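Local coordinates for protein putative GntR-family transcriptional regulator (Bordetella bronchiseptica RB50, PDB 3CNV) that probably regulates transcription as a member of the GntR family, this part being its ligand-binding UTRA domain, which is expected to sense a small-molecule effector, at residues C[7-12]-C[156-161]; C[67-72]-C[141-146]; C[126-131]-C[149-154]. All blocks are in the same frame, centred on the assembly; numbering follows the deposited sequence.

Contact 1: residues C[7-12]-C[156-161]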
loop_
_atom_site.group_PDB
_atom_site.type_symbol
_atom_site.label_atom_id
_atom_site.label_comp_id
_atom_site.label_asym_id
_atom_site.label_seq_id
_atom_site.Cartn_x
_atom_site.Cartn_y
_atom_site.Cartn_z
ATOM N N ARG C 7 -8.914 0.843 -8.709
ATOM C CA ARG C 7 -9.335 1.008 -7.311
ATOM C C ARG C 7 -10.764 1.551 -7.214
ATOM O O ARG C 7 -11.274 1.879 -6.164
ATOM C CB ARG C 7 -8.369 1.966 -6.569
ATOM C CG ARG C 7 -7.022 1.435 -6.336
ATOM C CD ARG C 7 -7.084 0.112 -5.560
ATOM N NE ARG C 7 -5.733 -0.200 -5.330
ATOM C CZ ARG C 7 -4.925 0.526 -4.545
ATOM N NH1 ARG C 7 -5.383 1.632 -3.920
ATOM N NH2 ARG C 7 -3.649 0.179 -4.444
ATOM N N LEU C 8 -11.444 1.542 -8.352
ATOM C CA LEU C 8 -12.861 1.927 -8.381
ATOM C C LEU C 8 -13.741 0.969 -7.573
ATOM O O LEU C 8 -13.634 -0.258 -7.643
ATOM C CB LEU C 8 -13.374 2.069 -9.802
ATOM C CG LEU C 8 -13.394 3.497 -10.367
ATOM C CD1 LEU C 8 -14.460 3.499 -11.394
ATOM C CD2 LEU C 8 -13.732 4.616 -9.365
ATOM N N ALA C 9 -14.553 1.561 -6.717
ATOM C CA ALA C 9 -15.459 0.812 -5.871
ATOM C C ALA C 9 -16.774 1.537 -5.791
ATOM O O ALA C 9 -16.806 2.781 -5.805
ATOM C CB ALA C 9 -14.875 0.647 -4.484
ATOM N N PRO C 10 -17.887 0.779 -5.714
ATOM C CA PRO C 10 -19.115 1.515 -5.678
ATOM C C PRO C 10 -19.413 2.148 -4.355
ATOM O O PRO C 10 -19.004 1.657 -3.298
ATOM C CB PRO C 10 -20.217 0.432 -5.999
ATOM C CG PRO C 10 -19.636 -0.841 -5.598
ATOM C CD PRO C 10 -18.117 -0.682 -5.858
ATOM N N ASP C 11 -20.181 3.229 -4.438
ATOM C CA ASP C 11 -20.636 3.948 -3.255
ATOM C C ASP C 11 -21.707 3.155 -2.521
ATOM O O ASP C 11 -21.714 3.078 -1.286
ATOM C CB ASP C 11 -21.170 5.346 -3.613
ATOM C CG ASP C 11 -20.054 6.308 -3.926
ATOM O OD1 ASP C 11 -18.842 5.966 -3.723
ATOM O OD2 ASP C 11 -20.386 7.392 -4.462
ATOM N N GLU C 12 -22.565 2.553 -3.323
ATOM C CA GLU C 12 -23.671 1.737 -2.845
ATOM C C GLU C 12 -23.239 0.338 -2.505
ATOM O O GLU C 12 -22.282 -0.216 -3.043
ATOM C CB GLU C 12 -24.816 1.693 -3.879
ATOM N N HIS C 156 -16.006 5.507 -6.032
ATOM C CA HIS C 156 -14.870 6.176 -5.397
ATOM C C HIS C 156 -13.625 5.351 -5.696
ATOM O O HIS C 156 -13.722 4.191 -6.098
ATOM C CB HIS C 156 -15.098 6.373 -3.854
ATOM C CG HIS C 156 -15.358 5.108 -3.088
ATOM N ND1 HIS C 156 -16.630 4.614 -2.921
ATOM C CD2 HIS C 156 -14.523 4.211 -2.491
ATOM C CE1 HIS C 156 -16.576 3.470 -2.257
ATOM N NE2 HIS C 156 -15.316 3.187 -2.000
ATOM N N TYR C 157 -12.475 5.959 -5.443
ATOM C CA TYR C 157 -11.180 5.269 -5.457
ATOM C C TYR C 157 -10.836 4.884 -4.005
ATOM O O TYR C 157 -10.679 5.701 -3.167
ATOM C CB TYR C 157 -10.132 6.229 -6.079
ATOM C CG TYR C 157 -8.707 5.808 -6.098
ATOM C CD1 TYR C 157 -8.071 5.628 -7.299
ATOM C CD2 TYR C 157 -7.986 5.657 -4.951
ATOM C CE1 TYR C 157 -6.783 5.258 -7.395
ATOM C CE2 TYR C 157 -6.594 5.235 -5.014
ATOM C CZ TYR C 157 -6.015 5.074 -6.261
ATOM O OH TYR C 157 -4.664 4.718 -6.367
ATOM N N ARG C 158 -10.727 3.597 -3.777
ATOM C CA ARG C 158 -10.456 2.985 -2.470
ATOM C C ARG C 158 -8.986 2.831 -2.279
ATOM O O ARG C 158 -8.300 2.372 -3.176
ATOM C CB ARG C 158 -11.151 1.612 -2.334
ATOM C CG ARG C 158 -10.564 0.529 -3.262
ATOM C CD ARG C 158 -11.309 -0.826 -3.134
ATOM N NE ARG C 158 -10.796 -1.856 -4.029
ATOM C CZ ARG C 158 -9.508 -2.237 -4.152
ATOM N NH1 ARG C 158 -8.499 -1.640 -3.484
ATOM N NH2 ARG C 158 -9.239 -3.215 -5.006
ATOM N N ASN C 159 -8.487 3.261 -1.128
ATOM C CA ASN C 159 -7.067 3.165 -0.835
ATOM C C ASN C 159 -6.858 2.808 0.640
ATOM O O ASN C 159 -7.331 3.537 1.515
ATOM C CB ASN C 159 -6.297 4.483 -1.117
ATOM C CG ASN C 159 -4.769 4.274 -1.239
ATOM O OD1 ASN C 159 -4.280 3.189 -1.622
ATOM N ND2 ASN C 159 -4.030 5.350 -1.014
ATOM N N SER C 160 -6.081 1.757 0.895
ATOM C CA SER C 160 -5.637 1.462 2.253
ATOM C C SER C 160 -4.205 1.867 2.382
ATOM O O SER C 160 -3.375 1.607 1.474
ATOM C CB SER C 160 -5.719 -0.044 2.579
ATOM O OG SER C 160 -7.076 -0.410 2.710
ATOM N N LEU C 161 -3.915 2.443 3.532
ATOM C CA LEU C 161 -2.584 2.970 3.807
ATOM C C LEU C 161 -2.029 2.369 5.089
ATOM O O LEU C 161 -2.716 2.288 6.083
ATOM C CB LEU C 161 -2.650 4.480 4.029
ATOM C CG LEU C 161 -3.153 5.411 2.926
ATOM C CD1 LEU C 161 -4.731 5.401 2.867
ATOM C CD2 LEU C 161 -2.681 6.800 3.320
HETATM O O HOH W 1 -1.863 1.828 -2.548
#

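Contact 2: residues C[67-72]-C[141-146]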
loop_
_atom_site.group_PDB
_atom_site.type_symbol
_atom_site.label_atom_id
_atom_site.label_comp_id
_atom_site.label_asym_id
_atom_site.label_seq_id
_atom_site.Cartn_x
_atom_site.Cartn_y
_atom_site.Cartn_z
ATOM N N TRP C 67 -0.085 4.644 -22.996
ATOM C CA TRP C 67 1.041 4.730 -23.907
ATOM C C TRP C 67 1.976 3.562 -23.513
ATOM O O TRP C 67 2.369 3.416 -22.359
ATOM C CB TRP C 67 1.817 6.041 -23.713
ATOM C CG TRP C 67 1.125 7.303 -24.145
ATOM C CD1 TRP C 67 1.238 7.930 -25.344
ATOM C CD2 TRP C 67 0.204 8.072 -23.376
ATOM N NE1 TRP C 67 0.456 9.048 -25.364
ATOM C CE2 TRP C 67 -0.210 9.143 -24.167
ATOM C CE3 TRP C 67 -0.299 7.958 -22.091
ATOM C CZ2 TRP C 67 -1.104 10.117 -23.697
ATOM C CZ3 TRP C 67 -1.186 8.896 -21.636
ATOM C CH2 TRP C 67 -1.605 9.962 -22.434
ATOM N N LEU C 68 2.327 2.780 -24.489
ATOM C CA LEU C 68 3.176 1.610 -24.351
ATOM C C LEU C 68 4.370 1.638 -25.314
ATOM O O LEU C 68 4.236 2.021 -26.446
ATOM C CB LEU C 68 2.337 0.385 -24.619
ATOM C CG LEU C 68 1.023 0.245 -23.824
ATOM C CD1 LEU C 68 0.056 -0.677 -24.549
ATOM C CD2 LEU C 68 1.382 -0.326 -22.440
ATOM N N PRO C 69 5.549 1.196 -24.847
ATOM C CA PRO C 69 6.742 1.228 -25.734
ATOM C C PRO C 69 6.534 0.342 -27.007
ATOM O O PRO C 69 6.167 -0.824 -26.920
ATOM C CB PRO C 69 7.851 0.714 -24.844
ATOM C CG PRO C 69 7.147 0.013 -23.666
ATOM C CD PRO C 69 5.819 0.601 -23.524
ATOM N N GLY C 70 6.691 0.945 -28.175
ATOM C CA GLY C 70 6.364 0.272 -29.449
ATOM C C GLY C 70 7.113 -1.049 -29.510
ATOM O O GLY C 70 6.582 -2.059 -29.937
ATOM N N THR C 71 8.324 -1.012 -28.984
ATOM C CA THR C 71 9.271 -2.120 -29.023
ATOM C C THR C 71 8.642 -3.386 -28.491
ATOM O O THR C 71 8.571 -4.379 -29.187
ATOM C CB THR C 71 10.582 -1.802 -28.217
ATOM O OG1 THR C 71 10.295 -1.491 -26.820
ATOM C CG2 THR C 71 11.356 -0.639 -28.869
ATOM N N HIS C 72 8.062 -3.321 -27.309
ATOM C CA HIS C 72 7.571 -4.545 -26.654
ATOM C C HIS C 72 6.146 -4.900 -27.073
ATOM O O HIS C 72 5.622 -5.956 -26.719
ATOM C CB HIS C 72 7.657 -4.408 -25.140
ATOM C CG HIS C 72 9.022 -4.048 -24.654
ATOM N ND1 HIS C 72 9.300 -2.854 -24.020
ATOM C CD2 HIS C 72 10.202 -4.716 -24.738
ATOM C CE1 HIS C 72 10.586 -2.814 -23.712
ATOM N NE2 HIS C 72 11.158 -3.929 -24.139
ATOM N N ARG C 141 11.493 -1.461 -14.398
ATOM C CA ARG C 141 11.403 -1.094 -15.818
ATOM C C ARG C 141 10.024 -0.554 -16.118
ATOM O O ARG C 141 9.063 -1.273 -15.947
ATOM C CB ARG C 141 11.664 -2.276 -16.705
ATOM C CG ARG C 141 13.099 -2.668 -16.671
ATOM C CD ARG C 141 13.346 -3.940 -17.455
ATOM N NE ARG C 141 14.785 -4.163 -17.585
ATOM C CZ ARG C 141 15.599 -4.614 -16.627
ATOM N NH1 ARG C 141 15.132 -4.960 -15.432
ATOM N NH2 ARG C 141 16.893 -4.756 -16.893
ATOM N N PRO C 142 9.921 0.703 -16.546
ATOM C CA PRO C 142 8.604 1.236 -16.844
ATOM C C PRO C 142 8.079 0.692 -18.170
ATOM O O PRO C 142 8.817 0.604 -19.141
ATOM C CB PRO C 142 8.841 2.748 -16.845
ATOM C CG PRO C 142 10.229 2.902 -17.242
ATOM C CD PRO C 142 10.977 1.697 -16.816
HETATM N N MSE C 143 6.846 0.259 -18.184
HETATM C CA MSE C 143 6.246 -0.357 -19.368
HETATM C C MSE C 143 4.897 0.211 -19.819
HETATM O O MSE C 143 4.356 -0.161 -20.882
HETATM C CB MSE C 143 6.010 -1.878 -19.129
HETATM C CG MSE C 143 7.209 -2.760 -19.147
HETATM SE SE MSE C 143 8.468 -2.544 -20.648
HETATM C CE MSE C 143 7.280 -3.050 -22.067
ATOM N N GLU C 144 4.334 1.059 -19.006
ATOM C CA GLU C 144 3.058 1.712 -19.309
ATOM C C GLU C 144 2.915 2.997 -18.582
ATOM O O GLU C 144 3.260 3.110 -17.385
ATOM C CB GLU C 144 1.842 0.854 -18.882
ATOM C CG GLU C 144 0.498 1.463 -19.282
ATOM C CD GLU C 144 -0.692 0.918 -18.480
ATOM O OE1 GLU C 144 -0.541 0.762 -17.231
ATOM O OE2 GLU C 144 -1.752 0.665 -19.124
ATOM N N VAL C 145 2.358 3.938 -19.342
ATOM C CA VAL C 145 1.847 5.197 -18.846
ATOM C C VAL C 145 0.378 5.211 -19.084
ATOM O O VAL C 145 -0.082 4.954 -20.177
ATOM C CB VAL C 145 2.470 6.453 -19.509
ATOM C CG1 VAL C 145 1.744 7.769 -18.994
ATOM C CG2 VAL C 145 3.975 6.571 -19.214
ATOM N N ARG C 146 -0.384 5.448 -18.039
ATOM C CA ARG C 146 -1.827 5.539 -18.216
ATOM C C ARG C 146 -2.374 6.750 -17.448
ATOM O O ARG C 146 -2.046 6.941 -16.259
ATOM C CB ARG C 146 -2.488 4.221 -17.705
ATOM C CG ARG C 146 -4.008 4.176 -17.868
ATOM C CD ARG C 146 -4.657 2.888 -17.329
ATOM N NE ARG C 146 -4.136 1.666 -17.926
ATOM C CZ ARG C 146 -4.671 0.460 -17.826
ATOM N NH1 ARG C 146 -5.722 0.247 -17.033
ATOM N NH2 ARG C 146 -4.093 -0.557 -18.464
#

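Contact 3: residues C[126-131]-C[149-154]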
loop_
_atom_site.group_PDB
_atom_site.type_symbol
_atom_site.label_atom_id
_atom_site.label_comp_id
_atom_site.label_asym_id
_atom_site.label_seq_id
_atom_site.Cartn_x
_atom_site.Cartn_y
_atom_site.Cartn_z
ATOM N N ARG C 126 -17.326 19.626 -15.236
ATOM C CA ARG C 126 -17.657 18.606 -14.190
ATOM C C ARG C 126 -16.394 18.093 -13.502
ATOM O O ARG C 126 -15.386 17.777 -14.178
ATOM C CB ARG C 126 -18.393 17.431 -14.820
ATOM C CG ARG C 126 -18.609 16.224 -13.996
ATOM C CD ARG C 126 -19.563 16.458 -12.864
ATOM N NE ARG C 126 -20.857 16.003 -13.268
ATOM C CZ ARG C 126 -21.498 14.981 -12.739
ATOM N NH1 ARG C 126 -21.030 14.330 -11.694
ATOM N NH2 ARG C 126 -22.650 14.661 -13.234
ATOM N N PRO C 127 -16.394 18.063 -12.155
ATOM C CA PRO C 127 -15.137 17.557 -11.557
ATOM C C PRO C 127 -14.948 16.043 -11.777
ATOM O O PRO C 127 -15.916 15.234 -11.649
ATOM C CB PRO C 127 -15.328 17.837 -10.082
ATOM C CG PRO C 127 -16.270 18.911 -9.996
ATOM C CD PRO C 127 -17.247 18.738 -11.158
ATOM N N LEU C 128 -13.717 15.713 -12.175
ATOM C CA LEU C 128 -13.281 14.331 -12.440
ATOM C C LEU C 128 -12.009 14.093 -11.625
ATOM O O LEU C 128 -11.241 15.048 -11.300
ATOM C CB LEU C 128 -12.954 14.097 -13.930
ATOM C CG LEU C 128 -14.009 14.452 -14.952
ATOM C CD1 LEU C 128 -13.456 14.263 -16.434
ATOM C CD2 LEU C 128 -15.292 13.599 -14.721
ATOM N N LEU C 129 -11.830 12.845 -11.265
ATOM C CA LEU C 129 -10.611 12.339 -10.583
ATOM C C LEU C 129 -9.628 11.904 -11.675
ATOM O O LEU C 129 -9.927 11.073 -12.526
ATOM C CB LEU C 129 -10.892 11.206 -9.651
ATOM C CG LEU C 129 -9.688 10.569 -8.929
ATOM C CD1 LEU C 129 -9.028 11.558 -7.956
ATOM C CD2 LEU C 129 -10.026 9.281 -8.262
ATOM N N GLN C 130 -8.500 12.592 -11.714
ATOM C CA GLN C 130 -7.440 12.231 -12.657
ATOM C C GLN C 130 -6.401 11.391 -11.921
ATOM O O GLN C 130 -5.880 11.757 -10.862
ATOM C CB GLN C 130 -6.841 13.453 -13.345
ATOM C CG GLN C 130 -5.621 13.164 -14.239
ATOM C CD GLN C 130 -5.165 14.400 -15.035
ATOM O OE1 GLN C 130 -5.908 14.935 -15.839
ATOM N NE2 GLN C 130 -3.991 14.883 -14.746
ATOM N N VAL C 131 -6.165 10.217 -12.475
ATOM C CA VAL C 131 -5.189 9.243 -11.969
ATOM C C VAL C 131 -4.102 9.082 -13.060
ATOM O O VAL C 131 -4.298 8.463 -14.105
ATOM C CB VAL C 131 -5.815 7.858 -11.617
ATOM C CG1 VAL C 131 -4.726 6.895 -11.018
ATOM C CG2 VAL C 131 -7.059 7.990 -10.611
ATOM N N LEU C 149 -9.307 9.263 -16.310
ATOM C CA LEU C 149 -10.217 10.287 -15.843
ATOM C C LEU C 149 -11.477 9.566 -15.452
ATOM O O LEU C 149 -12.120 8.940 -16.289
ATOM C CB LEU C 149 -10.470 11.372 -16.925
ATOM C CG LEU C 149 -9.348 12.370 -17.245
ATOM C CD1 LEU C 149 -9.668 12.922 -18.659
ATOM C CD2 LEU C 149 -9.220 13.528 -16.173
ATOM N N TYR C 150 -11.824 9.735 -14.182
ATOM C CA TYR C 150 -12.864 8.997 -13.521
ATOM C C TYR C 150 -13.958 9.934 -13.102
ATOM O O TYR C 150 -13.747 10.979 -12.482
ATOM C CB TYR C 150 -12.348 8.325 -12.237
ATOM C CG TYR C 150 -11.280 7.262 -12.389
ATOM C CD1 TYR C 150 -10.145 7.460 -13.162
ATOM C CD2 TYR C 150 -11.373 6.086 -11.695
ATOM C CE1 TYR C 150 -9.125 6.479 -13.234
ATOM C CE2 TYR C 150 -10.359 5.078 -11.770
ATOM C CZ TYR C 150 -9.250 5.290 -12.564
ATOM O OH TYR C 150 -8.292 4.318 -12.599
ATOM N N LEU C 151 -15.163 9.518 -13.432
ATOM C CA LEU C 151 -16.375 10.204 -12.944
ATOM C C LEU C 151 -16.758 9.473 -11.641
ATOM O O LEU C 151 -17.111 8.317 -11.644
ATOM C CB LEU C 151 -17.501 10.094 -13.949
ATOM C CG LEU C 151 -18.834 10.663 -13.504
ATOM C CD1 LEU C 151 -18.642 12.216 -13.388
ATOM C CD2 LEU C 151 -19.914 10.244 -14.490
ATOM N N THR C 152 -16.596 10.166 -10.529
ATOM C CA THR C 152 -16.729 9.583 -9.197
ATOM C C THR C 152 -18.059 9.908 -8.546
ATOM O O THR C 152 -18.135 10.133 -7.353
ATOM C CB THR C 152 -15.545 10.002 -8.278
ATOM O OG1 THR C 152 -15.480 11.417 -8.186
ATOM C CG2 THR C 152 -14.295 9.538 -8.823
ATOM N N ASP C 153 -19.121 9.913 -9.322
ATOM C CA ASP C 153 -20.411 10.192 -8.747
ATOM C C ASP C 153 -21.107 8.964 -8.089
ATOM O O ASP C 153 -21.938 9.112 -7.204
ATOM C CB ASP C 153 -21.323 11.024 -9.717
ATOM C CG ASP C 153 -21.782 10.268 -10.969
ATOM O OD1 ASP C 153 -22.823 10.682 -11.599
ATOM O OD2 ASP C 153 -21.086 9.292 -11.349
ATOM N N HIS C 154 -20.772 7.768 -8.526
ATOM C CA HIS C 154 -21.406 6.552 -7.998
ATOM C C HIS C 154 -20.349 5.581 -7.534
ATOM O O HIS C 154 -20.645 4.502 -7.050
ATOM C CB HIS C 154 -22.141 5.849 -9.110
ATOM C CG HIS C 154 -23.329 6.610 -9.616
ATOM N ND1 HIS C 154 -24.430 6.874 -8.836
ATOM C CD2 HIS C 154 -23.604 7.105 -10.841
ATOM C CE1 HIS C 154 -25.330 7.526 -9.557
ATOM N NE2 HIS C 154 -24.842 7.684 -10.779
HETATM O O HOH W 2 -16.423 13.117 -10.331
#

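Contact 1: residues C[7-12]-C[156-161]
His156 turns its imidazole so that one face covers Ala9 O and its ND1 edge meets Asp11, because CG sits between the backbone N and the carbonyl carbon (chi1 57°), while Arg7, bent at chi2 (-57°), runs along Tyr157 to Asn159. In that pose His156 ND1 gives a nearly straight hydrogen bond of 2.7 Å to Asp11 OD1. Carboxylate and ring are almost coplanar, the oxygen is met close to its C-O axis, and the carboxylate probably polarises the imidazole. Ala9 O lies toward the rim of the ring, and the Ala9 methyl group comes up to NE2.

At the other end, Arg7 CB stands over the centre of the Tyr157 ring, 3.6 Å from its centroid, a CH-pi contact. Its guanidinium goes on to one backbone and one side-chain carbonyl: NH1 donates both to Arg158 O (3.1 Å), on an in-plane lone pair, and to Asn159 OD1 (3.0 Å), 35° out of the amide plane. A water joins Arg7 NH2 to the same OD1. The guanidinium of Arg158 lies nearly parallel to that of Arg7 and has Arg7 CD over one face; its NH1 is bonded to Asn162 O of the fourth subunit. Tyr157 OH is held by Glu105.

Arg158 N to Arg7 O (3.0 Å), and the reciprocal bonds between Ala9 and His156, complete a short antiparallel two-stranded sheet joining the two chain ends, which strand 155-161 continues into the second subunit as an intersubunit beta sheet.

Contact 2: residues C[67-72]-C[141-146]
Trp67 and Val145 face each other as an antiparallel hydrogen-bonded pair, with the axes of strands 67-69 and 141-146 coming within 5.1 Å at 161°. Trp67 N donates to Val145 O (2.8 Å) and Val145 N returns a bond to Trp67 O (3.1 Å). Glu144 CA adds a CA-H...O contact to Trp67 O. Toward Pro69 the backbone pairing stops: Pro69, having no N-H to give, sets its CD against Met143 O at 3.1 Å, and this buried carbonyl finds no hydrogen-bond partner.

On one face of the sheet the indole of Trp67 crosses Val145 obliquely, CE3 touching CG1 at 3.7 Å, and the Val145 carbonyl oxygen lies near the indole edge. Leu68 and Glu144 run side by side in the same direction, with Leu68 CD2 against Glu144 CG. CG of Glu144 is anti to its backbone N (chi1 -176°), and the extended chain carries the carboxylate on to Arg146, which grips OE2 side-on with NE and NH2 (2.7 Å from NH2). NH2 uses the syn lone pair, whereas NE comes from above the carboxylate plane. Tyr89 and Ser135 bind the other oxygen, OE1, so both ends of this buried carboxylate are held; Arg146 NH1 reaches a citrate, probably from the crystallisation liquor.

Met143, present as selenomethionine and bent at chi2 and chi3, crosses Pro69 at about a right angle, its CE beside Pro69 CG. The fine geometry of Met143 against the His72 ring is doubtful. Met143 and Glu144 both face Ser135 on the neighbouring strand, a classic beta bulge in the antiparallel sheet of the UTRA domain.

Contact 3: residues C[126-131]-C[149-154]
Leu129 and Tyr150 form an antiparallel hydrogen-bonded pair near the open end of the beta hairpin made by strands 127-137 and 141-150. Their two bonds, Leu129 N to Tyr150 O and Tyr150 N to Leu129 O, are both 2.9 Å long. Next to them Gln130 and Leu149 make a non-hydrogen-bonded pair, and Leu149 CA makes a CA-H...O contact to Leu129 O.

Around this backbone core the first shell is mostly apolar. Val131 CG2 sits over a face of the Tyr150 ring, a CH-pi contact 4.1 Å from the centroid and 26° off its normal; CG2 lies beside its own backbone N and approaches CE1 most closely. On the sheet face of Gln130 and Leu149 the two side chains lie alongside each other, pointing the same way, with Leu149 CD2 against CB and OE1 of the glutamine, whose NE2 is bonded to Asp132. Leu128 crosses Leu149 at about a right angle through CD1, and its other methyl, CD2, meets Leu151 CD1. Thr152 lays CG2 on Leu129 CB, 3.9 Å away, while its hydroxyl binds the backbone N of Ala109 of the second subunit.

Farther out, strand 102-111 flanks strand 127-137 and strand 59-69 flanks strand 141-150, and Leu6 also packs on Tyr150. Leu129 meets Leu129 of the second subunit, placing this end of the hairpin at the interface. Arg126 CG is anti to the backbone N (chi1 170°), and the chain, bent at chi2 and chi3, comes back over Leu151. There CD1 of Leu151 lies over one face of the Arg126 guanidinium, 3.6 Å from NH1.

Contacts 2 and 3 share strand 141-150 and belong to the same six-stranded sheet, pairing strand 141-150 with 59-69 on one flank and with 127-137 on the other; they lie on opposite sides of the chain's centre, about 24 Å apart between centres. Contact 1 belongs to a separate two-stranded sheet, yet touches contact 3: Leu8 packs on Tyr150, and Leu129 on Tyr157. Contacts 1 and 3 are buried and both reach the second subunit, whereas contact 2 is partly buried and meets no other chain. Contact 1 is richest in polar side-chain bonds; outside its backbone bonds contact 3 is mostly apolar, with Tyr150 as its aromatic member; contact 2 adds an ion pair within one strand.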